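Local coordinates for protein cellulosomal scaffoldin (Bacteroides cellulosolvens, PDB 1TYJ) that carries a type-II cohesin module, a dockerin-binding beta sandwich that probably helps assemble the cellulosome, at residues A[79-83]-A[84-88]; A[152-155]-A[156-160]. All coordinates share one frame; numbering follows the deposited sequence.

Contact 1 (A[79-83]-A[84-88]); sequences HNLSQ and GVLNF
His79 lies alongside the start of the next strand, and its side chain runs along residues 85 to 88. CB comes first, 3.3 Å from Val85 O. Chi1 of -48° sets CG beside the backbone N, and this carries the ring out along the backbone of Leu86 and Asn87. CG then meets the Leu86 methyl CD2. That methyl stands over the centre of one ring face, 3.8 Å from the centroid, in a CH-pi contact; CE1 meets it too. His79 CD2 lies at the ring edge, 3.0 Å from Asn87 N, which lies in the ring plane. At the tip, NE2 has Asn87 O nearest, at 3.7 Å, and Phe88 CD2 a little further off. ND1 makes a weak hydrogen bond to Thr56 O. The same Leu86 CD2 also touches Leu81 CD2 at 3.6 Å, and so bridges the ring and a second leucine.

The backbone turns tightly beyond Asn80. Asn80 N donates to Val85 O (2.9 Å), and Val85 N donates back to Asn80 O. Gln83 N also reaches Asn80 O, from the opposite face of its carbonyl plane. Gly84 N bonds to Leu81 O. Gly84 and Val85 both face Asn80, which makes a G1 beta bulge. Gly84 has positive phi, 63°, and a CB there would run into Gln83 O. Ser82 OG donates to Asn80 OD1 (2.7 Å), a side-chain bond within the same turn.

The turn links strand 73-77 to strand 85-92. The latter pairs with strand 30-38, and Leu86 and Phe88 reach across to Val113 of strand 108-117 in the other sheet.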
loop_
_atom_site.group_PDB
_atom_site.type_symbol
_atom_site.label_atom_id
_atom_site.label_comp_id
_atom_site.label_asym_id
_atom_site.label_seq_id
_atom_site.Cartn_x
_atom_site.Cartn_y
_atom_site.Cartn_z
ATOM N N HIS A 79 5.010 -8.436 -7.990
ATOM C CA HIS A 79 5.792 -8.628 -6.747
ATOM C C HIS A 79 7.034 -9.485 -6.955
ATOM O O HIS A 79 7.267 -10.056 -8.027
ATOM C CB HIS A 79 4.897 -9.268 -5.691
ATOM C CG HIS A 79 3.562 -8.583 -5.560
ATOM N ND1 HIS A 79 2.348 -9.249 -5.599
ATOM C CD2 HIS A 79 3.266 -7.265 -5.376
ATOM C CE1 HIS A 79 1.364 -8.371 -5.434
ATOM N NE2 HIS A 79 1.895 -7.162 -5.331
ATOM N N ASN A 80 7.823 -9.562 -5.890
ATOM C CA ASN A 80 8.820 -10.602 -5.787
ATOM C C ASN A 80 8.689 -11.218 -4.409
ATOM O O ASN A 80 9.410 -10.851 -3.472
ATOM C CB ASN A 80 10.210 -10.052 -6.059
ATOM C CG ASN A 80 11.237 -11.145 -6.137
ATOM O OD1 ASN A 80 10.976 -12.285 -5.767
ATOM N ND2 ASN A 80 12.430 -10.799 -6.579
ATOM N N LEU A 81 7.706 -12.110 -4.248
ATOM C CA LEU A 81 7.412 -12.622 -2.919
ATOM C C LEU A 81 8.572 -13.425 -2.351
ATOM O O LEU A 81 8.727 -13.502 -1.127
ATOM C CB LEU A 81 6.146 -13.470 -2.886
ATOM C CG LEU A 81 4.889 -12.776 -3.440
ATOM C CD1 LEU A 81 3.766 -13.771 -3.618
ATOM C CD2 LEU A 81 4.471 -11.596 -2.561
ATOM N N SER A 82 9.391 -13.993 -3.229
ATOM C CA SER A 82 10.502 -14.795 -2.745
ATOM C C SER A 82 11.469 -13.910 -1.962
ATOM O O SER A 82 12.153 -14.410 -1.060
ATOM C CB SER A 82 11.253 -15.501 -3.888
ATOM O OG SER A 82 11.943 -14.594 -4.715
ATOM N N GLN A 83 11.504 -12.621 -2.298
ATOM C CA GLN A 83 12.410 -11.641 -1.665
ATOM C C GLN A 83 11.648 -10.728 -0.706
ATOM O O GLN A 83 12.200 -9.754 -0.183
ATOM C CB GLN A 83 13.128 -10.815 -2.730
ATOM C CG GLN A 83 14.042 -11.694 -3.591
ATOM C CD GLN A 83 14.879 -10.927 -4.600
ATOM O OE1 GLN A 83 14.884 -9.684 -4.625
ATOM N NE2 GLN A 83 15.610 -11.666 -5.448
ATOM N N GLY A 84 10.390 -11.076 -0.464
ATOM C CA GLY A 84 9.526 -10.322 0.432
ATOM C C GLY A 84 9.287 -8.919 -0.074
ATOM O O GLY A 84 9.292 -7.951 0.723
ATOM N N VAL A 85 9.045 -8.790 -1.387
ATOM C CA VAL A 85 8.765 -7.474 -1.968
ATOM C C VAL A 85 7.383 -7.435 -2.632
ATOM O O VAL A 85 7.081 -8.285 -3.452
ATOM C CB VAL A 85 9.834 -7.085 -2.988
ATOM C CG1 VAL A 85 9.485 -5.740 -3.660
ATOM C CG2 VAL A 85 11.199 -7.007 -2.285
ATOM N N LEU A 86 6.561 -6.471 -2.207
ATOM C CA LEU A 86 5.310 -6.181 -2.900
ATOM C C LEU A 86 5.515 -4.924 -3.727
ATOM O O LEU A 86 6.050 -3.951 -3.235
ATOM C CB LEU A 86 4.192 -5.927 -1.898
ATOM C CG LEU A 86 3.868 -7.112 -0.977
ATOM C CD1 LEU A 86 2.958 -6.652 0.152
ATOM C CD2 LEU A 86 3.252 -8.264 -1.771
ATOM N N ASN A 87 5.023 -4.900 -4.964
ATOM C CA ASN A 87 5.138 -3.680 -5.780
ATOM C C ASN A 87 3.814 -3.579 -6.532
ATOM O O ASN A 87 3.459 -4.507 -7.293
ATOM C CB ASN A 87 6.273 -3.789 -6.789
ATOM C CG ASN A 87 6.498 -2.490 -7.591
ATOM O OD1 ASN A 87 6.296 -1.392 -7.107
ATOM N ND2 ASN A 87 6.935 -2.628 -8.804
ATOM N N PHE A 88 3.073 -2.501 -6.284
ATOM C CA PHE A 88 1.768 -2.382 -6.918
ATOM C C PHE A 88 1.351 -0.933 -6.958
ATOM O O PHE A 88 1.935 -0.065 -6.287
ATOM C CB PHE A 88 0.713 -3.215 -6.131
ATOM C CG PHE A 88 0.585 -2.810 -4.659
ATOM C CD1 PHE A 88 -0.436 -1.912 -4.254
ATOM C CD2 PHE A 88 1.473 -3.320 -3.694
ATOM C CE1 PHE A 88 -0.574 -1.533 -2.915
ATOM C CE2 PHE A 88 1.367 -2.927 -2.355
ATOM C CZ PHE A 88 0.344 -2.046 -1.953
#

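Contact 2 (A[152-155]-A[156-160])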
loop_
_atom_site.group_PDB
_atom_site.type_symbol
_atom_site.label_atom_id
_atom_site.label_comp_id
_atom_site.label_asym_id
_atom_site.label_seq_id
_atom_site.Cartn_x
_atom_site.Cartn_y
_atom_site.Cartn_z
ATOM N N ASN A 152 1.224 15.812 -12.296
ATOM C CA ASN A 152 2.415 16.130 -11.514
ATOM C C ASN A 152 2.781 15.012 -10.584
ATOM O O ASN A 152 1.886 14.358 -10.016
ATOM C CB ASN A 152 2.232 17.388 -10.669
ATOM C CG ASN A 152 1.963 18.626 -11.515
ATOM O OD1 ASN A 152 2.789 19.010 -12.350
ATOM N ND2 ASN A 152 0.836 19.279 -11.267
ATOM N N MET A 153 4.080 14.788 -10.410
ATOM C CA MET A 153 4.556 13.840 -9.406
ATOM C C MET A 153 5.042 14.591 -8.160
ATOM O O MET A 153 5.896 15.506 -8.251
ATOM C CB MET A 153 5.704 13.005 -9.993
ATOM C CG MET A 153 6.184 11.884 -9.075
ATOM S SD MET A 153 7.401 10.851 -9.953
ATOM C CE MET A 153 8.813 11.874 -9.757
ATOM N N TYR A 154 4.541 14.230 -6.980
ATOM C CA TYR A 154 4.985 14.897 -5.756
ATOM C C TYR A 154 6.440 14.573 -5.354
ATOM O O TYR A 154 6.880 13.433 -5.517
ATOM C CB TYR A 154 4.006 14.605 -4.606
ATOM C CG TYR A 154 2.725 15.357 -4.780
ATOM C CD1 TYR A 154 1.520 14.681 -4.980
ATOM C CD2 TYR A 154 2.716 16.763 -4.744
ATOM C CE1 TYR A 154 0.334 15.397 -5.139
ATOM C CE2 TYR A 154 1.548 17.474 -4.907
ATOM C CZ TYR A 154 0.357 16.810 -5.078
ATOM O OH TYR A 154 -0.765 17.586 -5.245
ATOM N N SER A 155 7.163 15.567 -4.810
ATOM C CA SER A 155 8.538 15.337 -4.302
ATOM C C SER A 155 8.584 15.067 -2.793
ATOM O O SER A 155 7.557 15.200 -2.088
ATOM C CB SER A 155 9.415 16.562 -4.565
ATOM O OG SER A 155 8.964 17.600 -3.742
ATOM N N SER A 156 9.786 14.748 -2.299
ATOM C CA SER A 156 10.002 14.446 -0.881
ATOM C C SER A 156 9.775 15.654 0.011
ATOM O O SER A 156 9.614 15.516 1.228
ATOM C CB SER A 156 11.407 13.920 -0.658
ATOM O OG SER A 156 12.324 14.945 -0.999
ATOM N N SER A 157 9.762 16.839 -0.586
ATOM C CA SER A 157 9.513 18.021 0.196
ATOM C C SER A 157 8.015 18.299 0.329
ATOM O O SER A 157 7.604 19.106 1.158
ATOM C CB SER A 157 10.267 19.206 -0.401
ATOM O OG SER A 157 9.661 19.628 -1.594
ATOM N N ALA A 158 7.191 17.572 -0.431
ATOM C CA ALA A 158 5.727 17.779 -0.432
ATOM C C ALA A 158 4.990 16.846 0.531
ATOM O O ALA A 158 3.840 17.138 0.961
ATOM C CB ALA A 158 5.192 17.591 -1.814
ATOM N N TYR A 159 5.612 15.695 0.795
ATOM C CA TYR A 159 5.013 14.708 1.682
ATOM C C TYR A 159 6.029 13.813 2.327
ATOM O O TYR A 159 7.207 13.724 1.906
ATOM C CB TYR A 159 3.918 13.873 0.973
ATOM C CG TYR A 159 4.447 12.844 0.030
ATOM C CD1 TYR A 159 4.524 11.501 0.407
ATOM C CD2 TYR A 159 4.848 13.201 -1.260
ATOM C CE1 TYR A 159 4.976 10.546 -0.491
ATOM C CE2 TYR A 159 5.329 12.251 -2.176
ATOM C CZ TYR A 159 5.387 10.934 -1.786
ATOM O OH TYR A 159 5.853 10.002 -2.660
ATOM N N LYS A 160 5.575 13.159 3.386
ATOM C CA LYS A 160 6.423 12.241 4.129
ATOM C C LYS A 160 5.767 10.862 4.167
ATOM O O LYS A 160 4.563 10.747 4.046
ATOM C CB LYS A 160 6.598 12.720 5.562
ATOM C CG LYS A 160 5.337 12.662 6.411
ATOM C CD LYS A 160 5.619 13.049 7.862
ATOM C CE LYS A 160 4.518 13.941 8.457
ATOM N NZ LYS A 160 3.370 13.199 9.037
HETATM O O HOH W 1 6.123 10.771 -5.395
#
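Tyr154 and Tyr159 meet through their apolar parts. Tyr154 CB packs against the Tyr159 ring, 3.6 Å from CE2 and nearly as close to CD2. Further out, Tyr154 CD2 touches the methyl of Ala158, CB, at 3.9 Å. The Tyr154 ring therefore has its near end against the second half of the loop, while its hydroxyl leads away to Thr28 O. Chi1 of 75° puts Tyr159 CG between the backbone N and the carbonyl carbon, and this brings the ring back toward Tyr154 CB and Ser155 O. The buried Tyr159 ring also rests on Ile27, Val141, Leu146 and Val3.

Backbone bonding closes the bend. Ala158 N donates to Ser155 O at 2.9 Å, with an N-H...O angle of 155°. This bond from residue 158 back to residue 155 defines a beta turn, and Ser156 and Ser157 at its corners have helical phi and psi. The turn lies in the loop that leads from strand 144-148 to the short strand 160-161, at the surface of the cohesin module.

The hydroxyls add a further bond. Ser155 OG and Ser157 OG are 3.0 Å apart, and either could be the donor.

One water joins the two halves of the loop. It donates to Tyr154 O (2.8 Å) and hydrogen-bonds to Tyr159 OH (2.9 Å). Both the water and Tyr154 O lie near the plane of the Tyr159 ring, at its edge. Tyr159 OH also bonds to Thr144 OG1. An alanine in place of Tyr159 is likely to leave Tyr154 CB without its aromatic neighbour and the water and Thr144 OG1 each short of a partner.

In the fold
Contacts 1 and 2 are separate local turns of one beta-sandwich module, and contact 1 closes along the chain before contact 2 opens. They lie about 24 Å apart between centres, with nearest atoms about 11 Å from each other, so they do not touch. Contact 1 is nearer the middle, its centre about 12 Å from the centre of the chain, and is partly buried. Contact 2 is a surface loop, its centre about 17 Å from the centre of the chain. Strand 30-38 links them indirectly: it pairs with both strand 85-92 and strand 144-148, and the loop of contact 2 follows the latter. A 1,2-ethanediol, probably from the crystallisation liquor, sits about 4 Å from the Tyr154 side chain.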